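Local coordinates for protein arylamine n-acetyltransferase NAT (Mycobacterium tuberculosis, PDB 4BGF) that probably transfers an acetyl group from acetyl-coenzyme A to the amino group of arylamines through a cysteine-histidine-aspartate active site, at residues Q108-L113 and T175-T180; Y69-N74 and I187-A192; P20-L25 and G122-D127. One frame throughout, in Å; residues are numbered along the deposited sequence.

How the contacts relate
All three contacts are largely buried: contact 1 has only buried touching residues, while contact 2 includes partly exposed Ala192 and contact 3 partly exposed Leu22. The centres of contacts 1 and 2 lie about 11 Å, and that of contact 3 about 16 Å, from the centre of the chain. Both segments of contact 1 lie in the antiparallel sheet that also supplies strand 124-126 of contact 3, which adds a helix on the opposite face; contact 2 joins two helices. Contact 1 sets aromatic rings and one leucine together, a single phenylalanine carries contact 2, and leucine methyls do most of the work in contact 3. The probable triad is divided among them: Cys70 in contact 2, His110 in contact 1, Asp127 in contact 3.

Contact 1 of 3, residues Q108-L113 and T175-T180; sequences QTHTLL and TLYEFT
Tyr177 holds CG between its backbone N and carbonyl carbon (chi1 57°), whereas His110 swings its ring to the far side from its own N (chi1 -175°), and these two rotations bring the rings together. Their centroids are 4.8 Å apart and the planes are inclined at 43°, so the rings meet obliquely. His110 CD2 lies 3.7 Å above one face of the tyrosine, displaced toward the rim, and His110 NE2 comes 3.6 Å from Tyr177 CE2. Leu112 takes the other part of the tyrosine: Leu112 CD1 lies 3.7 Å from Tyr177 OH, while CD2 is 4.1 Å from Tyr177 CE1. Leu112 also reaches Phe179, with CD1 4.3 Å above the centre of that ring and CD2 4.2 Å from Phe179 CB. A branched leucine suits this place because its two methyls can serve two aromatic neighbours at once.

Strands 110-116 and 173-179 are not paired; strand 87-95 runs between them, and its Ala93, set opposite both Thr109 and His110 in a classic beta bulge, is small, which probably helps the side chains to meet across it. Phe130 meets the rings of His110 and Tyr177 edge-to-face.

No hydrogen bond crosses the contact. His110 NE2 is instead hydrogen-bonded to Asp127, so the imidazole has a polar grip at one atom and aromatic surroundings beside it, a combination that probably fixes its rotation and keeps it aligned for a cysteine-histidine-aspartate relay.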
# COMPACT_ATOMS: atom_id res chain seq x y z
N GLN A 108 4.02 11.84 10.03
CA GLN A 108 3.57 11.74 8.64
C GLN A 108 4.31 10.70 7.86
O GLN A 108 5.16 11.04 7.08
CB GLN A 108 3.70 13.07 7.94
CG GLN A 108 2.58 13.98 8.29
CD GLN A 108 2.70 15.29 7.61
OE1 GLN A 108 3.80 15.81 7.45
NE2 GLN A 108 1.57 15.84 7.20
N THR A 109 4.01 9.44 8.10
CA THR A 109 4.78 8.34 7.55
C THR A 109 3.90 7.50 6.63
O THR A 109 4.19 6.34 6.39
CB THR A 109 5.40 7.43 8.66
OG1 THR A 109 4.38 6.99 9.56
CG2 THR A 109 6.48 8.14 9.46
N HIS A 110 2.80 8.08 6.20
CA HIS A 110 2.05 7.55 5.08
C HIS A 110 2.09 8.53 3.87
O HIS A 110 2.26 9.72 4.03
CB HIS A 110 0.62 7.23 5.49
CG HIS A 110 -0.17 6.58 4.41
ND1 HIS A 110 0.20 5.37 3.87
CD2 HIS A 110 -1.27 6.98 3.75
CE1 HIS A 110 -0.66 5.04 2.92
NE2 HIS A 110 -1.56 5.99 2.83
N THR A 111 1.98 7.98 2.67
CA THR A 111 1.99 8.76 1.48
C THR A 111 0.98 8.14 0.54
O THR A 111 0.85 6.92 0.49
CB THR A 111 3.40 8.81 0.85
OG1 THR A 111 3.43 9.76 -0.23
CG2 THR A 111 3.83 7.48 0.34
N LEU A 112 0.22 9.00 -0.13
CA LEU A 112 -0.71 8.59 -1.18
C LEU A 112 -0.51 9.55 -2.40
O LEU A 112 0.43 10.34 -2.42
CB LEU A 112 -2.15 8.66 -0.65
CG LEU A 112 -2.64 10.06 -0.20
CD1 LEU A 112 -4.09 10.18 -0.37
CD2 LEU A 112 -2.26 10.43 1.25
N LEU A 113 -1.41 9.48 -3.38
CA LEU A 113 -1.31 10.25 -4.63
C LEU A 113 -2.57 11.01 -4.91
O LEU A 113 -3.65 10.52 -4.59
CB LEU A 113 -1.09 9.35 -5.85
CG LEU A 113 0.01 8.33 -5.69
CD1 LEU A 113 0.04 7.46 -6.94
CD2 LEU A 113 1.35 9.01 -5.40
N THR A 175 -12.01 5.47 10.26
CA THR A 175 -11.07 6.47 9.78
C THR A 175 -9.68 5.88 9.61
O THR A 175 -9.09 5.34 10.53
CB THR A 175 -11.04 7.71 10.72
OG1 THR A 175 -12.34 8.33 10.75
CG2 THR A 175 -10.04 8.71 10.22
N LEU A 176 -9.17 5.95 8.40
CA LEU A 176 -7.90 5.31 8.08
C LEU A 176 -6.72 6.24 8.35
O LEU A 176 -5.82 5.91 9.11
CB LEU A 176 -7.92 4.85 6.63
CG LEU A 176 -9.17 4.01 6.36
CD1 LEU A 176 -9.19 3.60 4.91
CD2 LEU A 176 -9.25 2.76 7.26
N TYR A 177 -6.78 7.42 7.73
CA TYR A 177 -5.73 8.40 7.86
C TYR A 177 -6.20 9.81 7.55
O TYR A 177 -7.29 10.02 7.02
CB TYR A 177 -4.55 8.03 6.98
CG TYR A 177 -4.85 7.86 5.50
CD1 TYR A 177 -5.13 8.95 4.69
CD2 TYR A 177 -4.82 6.62 4.92
CE1 TYR A 177 -5.38 8.80 3.38
CE2 TYR A 177 -5.07 6.47 3.60
CZ TYR A 177 -5.34 7.57 2.83
OH TYR A 177 -5.57 7.39 1.49
N GLU A 178 -5.36 10.77 7.90
CA GLU A 178 -5.63 12.17 7.67
C GLU A 178 -4.48 12.81 6.86
O GLU A 178 -3.32 12.47 7.05
CB GLU A 178 -5.86 12.90 9.00
CG GLU A 178 -4.70 12.78 9.98
CD GLU A 178 -5.08 13.12 11.40
OE1 GLU A 178 -6.17 13.69 11.60
OE2 GLU A 178 -4.29 12.82 12.32
N PHE A 179 -4.83 13.71 5.94
CA PHE A 179 -3.85 14.30 5.02
C PHE A 179 -4.23 15.70 4.57
O PHE A 179 -5.37 16.13 4.72
CB PHE A 179 -3.66 13.40 3.80
CG PHE A 179 -4.87 13.30 2.92
CD1 PHE A 179 -5.96 12.52 3.29
CD2 PHE A 179 -4.93 13.99 1.71
CE1 PHE A 179 -7.06 12.41 2.49
CE2 PHE A 179 -6.06 13.88 0.90
CZ PHE A 179 -7.11 13.09 1.29
N THR A 180 -3.24 16.42 4.04
CA THR A 180 -3.49 17.65 3.30
C THR A 180 -3.08 17.43 1.88
O THR A 180 -2.35 16.51 1.58
CB THR A 180 -2.72 18.87 3.85
OG1 THR A 180 -1.33 18.72 3.57
CG2 THR A 180 -2.93 19.01 5.35

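Contact 2 of 3, residues Y69-N74 and I187-A192; sequences YCFEHN and IDLKVA
The first turn of helix 70-83 meets the side of helix 186-198 with Phe71 and Leu189 as the nearest backbone pair, their CA atoms 7.4 Å apart. Phe71 carries the contact alone on its side. With CG beside the backbone N (chi1 -68°), its ring is projected toward the other helix and meets it obliquely. Phe71 CZ touches Ala192 CB at 3.5 Å, and Phe71 CE1 lies 3.5 Å from the backbone Leu189 O and 4.0 Å from Leu189 CB. Alanine suits the spot because a single methyl lets the phenylalanine come close to the helix backbone, and a flat, apolar ring can cover both that backbone and the two beta carbons.

Beside it, Tyr69 CE1 lies at the edge of the Phe71 ring, in its plane. Tyr69 is the N-cap of helix 70-83: Tyr69 N donates to Glu72 OE1 (2.9 Å, 158°), reaching the oxygen on the anti side and 34° out of the carboxylate plane, while Tyr69 O accepts from His73 N at 2.9 Å. Its phenol continues to helix 186-198, where OH is hydrogen-bonded to Ser193. Asn74, whose amide can give and accept, uses ND2 for Thr111 O and Asp127, while OD1 accepts from Val128 N.

Cys70 begins the capped helix and packs on His110. A cysteine at the start of a helix, facing a histidine on a sheet strand, is the papain-like arrangement of the peptidase CA clan and probably forms the acetyl-carrying site here.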
# COMPACT_ATOMS: atom_id res chain seq x y z
N TYR A 69 6.31 -1.42 1.16
CA TYR A 69 5.32 -0.65 1.90
C TYR A 69 4.89 0.67 1.17
O TYR A 69 5.09 0.79 -0.02
CB TYR A 69 5.77 -0.48 3.37
CG TYR A 69 6.89 0.51 3.77
CD1 TYR A 69 7.55 1.32 2.86
CD2 TYR A 69 7.24 0.65 5.12
CE1 TYR A 69 8.57 2.23 3.29
CE2 TYR A 69 8.22 1.53 5.54
CZ TYR A 69 8.88 2.32 4.63
OH TYR A 69 9.85 3.19 5.09
N CYS A 70 4.26 1.62 1.87
CA CYS A 70 3.59 2.75 1.18
C CYS A 70 4.43 3.62 0.22
O CYS A 70 3.95 4.04 -0.79
CB CYS A 70 2.82 3.64 2.18
SG CYS A 70 3.75 4.69 3.32
N PHE A 71 5.69 3.86 0.54
CA PHE A 71 6.53 4.75 -0.25
C PHE A 71 7.02 4.06 -1.49
O PHE A 71 7.34 4.69 -2.48
CB PHE A 71 7.74 5.21 0.56
CG PHE A 71 7.40 6.11 1.69
CD1 PHE A 71 7.18 7.45 1.48
CD2 PHE A 71 7.31 5.62 2.97
CE1 PHE A 71 6.88 8.30 2.52
CE2 PHE A 71 6.99 6.46 4.00
CZ PHE A 71 6.78 7.82 3.76
N GLU A 72 7.10 2.74 -1.39
CA GLU A 72 7.51 1.90 -2.49
C GLU A 72 6.35 1.63 -3.44
O GLU A 72 6.51 1.64 -4.67
CB GLU A 72 8.10 0.60 -1.93
CG GLU A 72 9.28 0.81 -0.97
CD GLU A 72 9.77 -0.47 -0.30
OE1 GLU A 72 9.15 -0.91 0.67
OE2 GLU A 72 10.77 -1.05 -0.77
N HIS A 73 5.17 1.38 -2.87
CA HIS A 73 4.00 1.08 -3.64
C HIS A 73 3.61 2.35 -4.33
O HIS A 73 3.53 2.38 -5.53
CB HIS A 73 2.86 0.57 -2.76
CG HIS A 73 2.82 -0.93 -2.57
ND1 HIS A 73 2.39 -1.80 -3.56
CD2 HIS A 73 3.10 -1.70 -1.50
CE1 HIS A 73 2.44 -3.04 -3.11
NE2 HIS A 73 2.85 -3.01 -1.86
N ASN A 74 3.38 3.41 -3.56
CA ASN A 74 2.83 4.62 -4.13
C ASN A 74 3.87 5.45 -4.85
O ASN A 74 3.52 6.30 -5.66
CB ASN A 74 2.12 5.45 -3.07
CG ASN A 74 0.76 4.93 -2.75
OD1 ASN A 74 0.11 4.30 -3.58
ND2 ASN A 74 0.31 5.21 -1.56
N ILE A 187 12.36 14.62 -1.34
CA ILE A 187 13.27 14.61 -0.23
C ILE A 187 12.48 14.38 1.07
O ILE A 187 12.90 13.59 1.91
CB ILE A 187 14.19 15.84 -0.22
CG1 ILE A 187 15.10 15.86 1.00
CG2 ILE A 187 13.42 17.12 -0.24
CD1 ILE A 187 16.07 14.76 1.05
N ASP A 188 11.30 14.98 1.19
CA ASP A 188 10.55 14.85 2.41
C ASP A 188 9.95 13.46 2.59
O ASP A 188 9.77 13.00 3.71
CB ASP A 188 9.46 15.91 2.52
CG ASP A 188 9.99 17.34 2.55
OD1 ASP A 188 11.18 17.63 2.81
OD2 ASP A 188 9.15 18.22 2.34
N LEU A 189 9.59 12.79 1.50
CA LEU A 189 9.16 11.40 1.54
C LEU A 189 10.33 10.49 1.93
O LEU A 189 10.15 9.51 2.61
CB LEU A 189 8.64 11.01 0.15
CG LEU A 189 7.61 11.96 -0.41
CD1 LEU A 189 7.30 11.41 -1.74
CD2 LEU A 189 6.36 12.01 0.42
N LYS A 190 11.53 10.83 1.48
CA LYS A 190 12.73 10.11 1.88
C LYS A 190 12.96 10.21 3.40
O LYS A 190 13.30 9.22 4.04
CB LYS A 190 13.92 10.67 1.14
CG LYS A 190 15.22 9.96 1.36
CD LYS A 190 16.37 10.56 0.54
CE LYS A 190 17.66 9.82 0.76
NZ LYS A 190 17.97 9.73 2.15
N VAL A 191 12.76 11.40 3.95
CA VAL A 191 12.92 11.65 5.38
C VAL A 191 11.93 10.83 6.21
O VAL A 191 12.28 10.29 7.26
CB VAL A 191 12.80 13.16 5.67
CG1 VAL A 191 12.65 13.43 7.13
CG2 VAL A 191 14.03 13.85 5.17
N ALA A 192 10.70 10.76 5.72
CA ALA A 192 9.63 10.01 6.36
C ALA A 192 9.86 8.51 6.28
O ALA A 192 9.74 7.78 7.27
CB ALA A 192 8.31 10.35 5.72

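Contact 3 of 3, residues P20-L25 and G122-D127; sequences PTLDVL and GCYLVD
Leu22 lays its CD1 methyl over one face of the Tyr124 ring in a CH-pi contact, 4.1 Å from the centroid and 18° off the ring normal. Its other methyl reaches further along the ring, with Leu22 CD2 3.5 Å from Tyr124 OH, so the branched end follows the phenol out to its hydroxyl. Tyrosine fits this margin: its ring offers a broad apolar face, while OH is hydrogen-bonded to Arg140.

One turn on, Leu25 stretches its CG away from the backbone N (chi1 -179°), and both methyls, CD1 and CD2, stand 3.9 Å from Val126 CG2. Leu25 CD2 also lies loosely against Tyr124 CB, at 4.4 Å. Leu22 and Leu25, three apart on the helix, and Tyr124 and Val126, two apart on the strand, each fall on one face. Thr21 caps the helix: Thr21 OG1, on a short side chain, accepts from Val24 N at 3.1 Å in an almost straight bond of 178°.

Helix 22-35 thus covers one face of the sheet at strand 124-126, while Leu125 points to the other face, against Leu112, Tyr177 and Phe179; strand 124-126 pairs with strand 110-116 on one side and strand 139-140 on the other.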
# COMPACT_ATOMS: atom_id res chain seq x y z
N PRO A 20 -4.23 7.66 -20.65
CA PRO A 20 -4.55 8.22 -19.34
C PRO A 20 -6.04 8.54 -19.20
O PRO A 20 -6.46 9.70 -19.29
CB PRO A 20 -3.72 9.48 -19.31
CG PRO A 20 -3.69 9.92 -20.69
CD PRO A 20 -3.59 8.66 -21.52
N THR A 21 -6.81 7.48 -18.97
CA THR A 21 -8.26 7.56 -18.79
C THR A 21 -8.54 7.12 -17.34
O THR A 21 -7.66 6.58 -16.69
CB THR A 21 -9.02 6.59 -19.76
OG1 THR A 21 -9.11 5.29 -19.17
CG2 THR A 21 -8.32 6.43 -21.09
N LEU A 22 -9.76 7.34 -16.87
CA LEU A 22 -10.22 6.83 -15.58
C LEU A 22 -10.20 5.30 -15.46
O LEU A 22 -9.77 4.75 -14.43
CB LEU A 22 -11.65 7.32 -15.32
CG LEU A 22 -12.34 6.89 -14.03
CD1 LEU A 22 -11.47 7.12 -12.78
CD2 LEU A 22 -13.59 7.70 -13.91
N ASP A 23 -10.66 4.60 -16.49
CA ASP A 23 -10.79 3.15 -16.45
C ASP A 23 -9.48 2.41 -16.50
O ASP A 23 -9.32 1.35 -15.90
CB ASP A 23 -11.64 2.70 -17.60
CG ASP A 23 -12.82 3.54 -17.74
OD1 ASP A 23 -12.71 4.59 -18.42
OD2 ASP A 23 -13.83 3.18 -17.11
N VAL A 24 -8.53 2.96 -17.21
CA VAL A 24 -7.19 2.46 -17.08
C VAL A 24 -6.68 2.70 -15.64
O VAL A 24 -5.95 1.89 -15.10
CB VAL A 24 -6.30 3.10 -18.14
CG1 VAL A 24 -4.86 2.78 -17.90
CG2 VAL A 24 -6.73 2.60 -19.49
N LEU A 25 -7.09 3.79 -15.01
CA LEU A 25 -6.62 4.06 -13.67
C LEU A 25 -7.23 3.00 -12.74
O LEU A 25 -6.55 2.45 -11.89
CB LEU A 25 -6.96 5.49 -13.24
CG LEU A 25 -6.50 5.91 -11.84
CD1 LEU A 25 -4.98 6.00 -11.74
CD2 LEU A 25 -7.16 7.21 -11.44
N GLY A 122 -11.71 16.40 -12.16
CA GLY A 122 -10.96 17.00 -11.07
C GLY A 122 -9.81 16.07 -10.72
O GLY A 122 -9.32 15.33 -11.58
N CYS A 123 -9.39 16.08 -9.46
CA CYS A 123 -8.31 15.23 -8.97
C CYS A 123 -8.86 13.95 -8.33
O CYS A 123 -9.87 14.00 -7.63
CB CYS A 123 -7.46 16.05 -7.99
SG CYS A 123 -6.41 15.14 -6.82
N TYR A 124 -8.22 12.82 -8.59
CA TYR A 124 -8.61 11.56 -7.96
C TYR A 124 -7.54 11.15 -6.99
O TYR A 124 -6.36 11.24 -7.29
CB TYR A 124 -8.78 10.42 -8.98
CG TYR A 124 -10.05 10.49 -9.80
CD1 TYR A 124 -11.24 10.03 -9.29
CD2 TYR A 124 -10.04 11.01 -11.08
CE1 TYR A 124 -12.40 10.10 -10.00
CE2 TYR A 124 -11.19 11.08 -11.82
CZ TYR A 124 -12.37 10.62 -11.27
OH TYR A 124 -13.54 10.67 -11.99
N LEU A 125 -7.97 10.67 -5.83
CA LEU A 125 -7.07 10.03 -4.91
C LEU A 125 -6.75 8.59 -5.34
O LEU A 125 -7.65 7.83 -5.70
CB LEU A 125 -7.72 10.05 -3.54
CG LEU A 125 -6.98 9.53 -2.30
CD1 LEU A 125 -7.74 10.03 -1.10
CD2 LEU A 125 -6.82 8.00 -2.21
N VAL A 126 -5.47 8.23 -5.28
CA VAL A 126 -5.00 6.89 -5.56
C VAL A 126 -4.07 6.44 -4.41
O VAL A 126 -3.18 7.18 -3.99
CB VAL A 126 -4.30 6.82 -6.96
CG1 VAL A 126 -3.76 5.42 -7.27
CG2 VAL A 126 -5.26 7.28 -8.04
N ASP A 127 -4.32 5.26 -3.87
CA ASP A 127 -3.51 4.73 -2.76
C ASP A 127 -3.44 3.20 -2.78
O ASP A 127 -4.38 2.54 -2.34
CB ASP A 127 -4.06 5.20 -1.40
CG ASP A 127 -3.10 4.94 -0.27
OD1 ASP A 127 -2.05 4.34 -0.53
OD2 ASP A 127 -3.40 5.31 0.87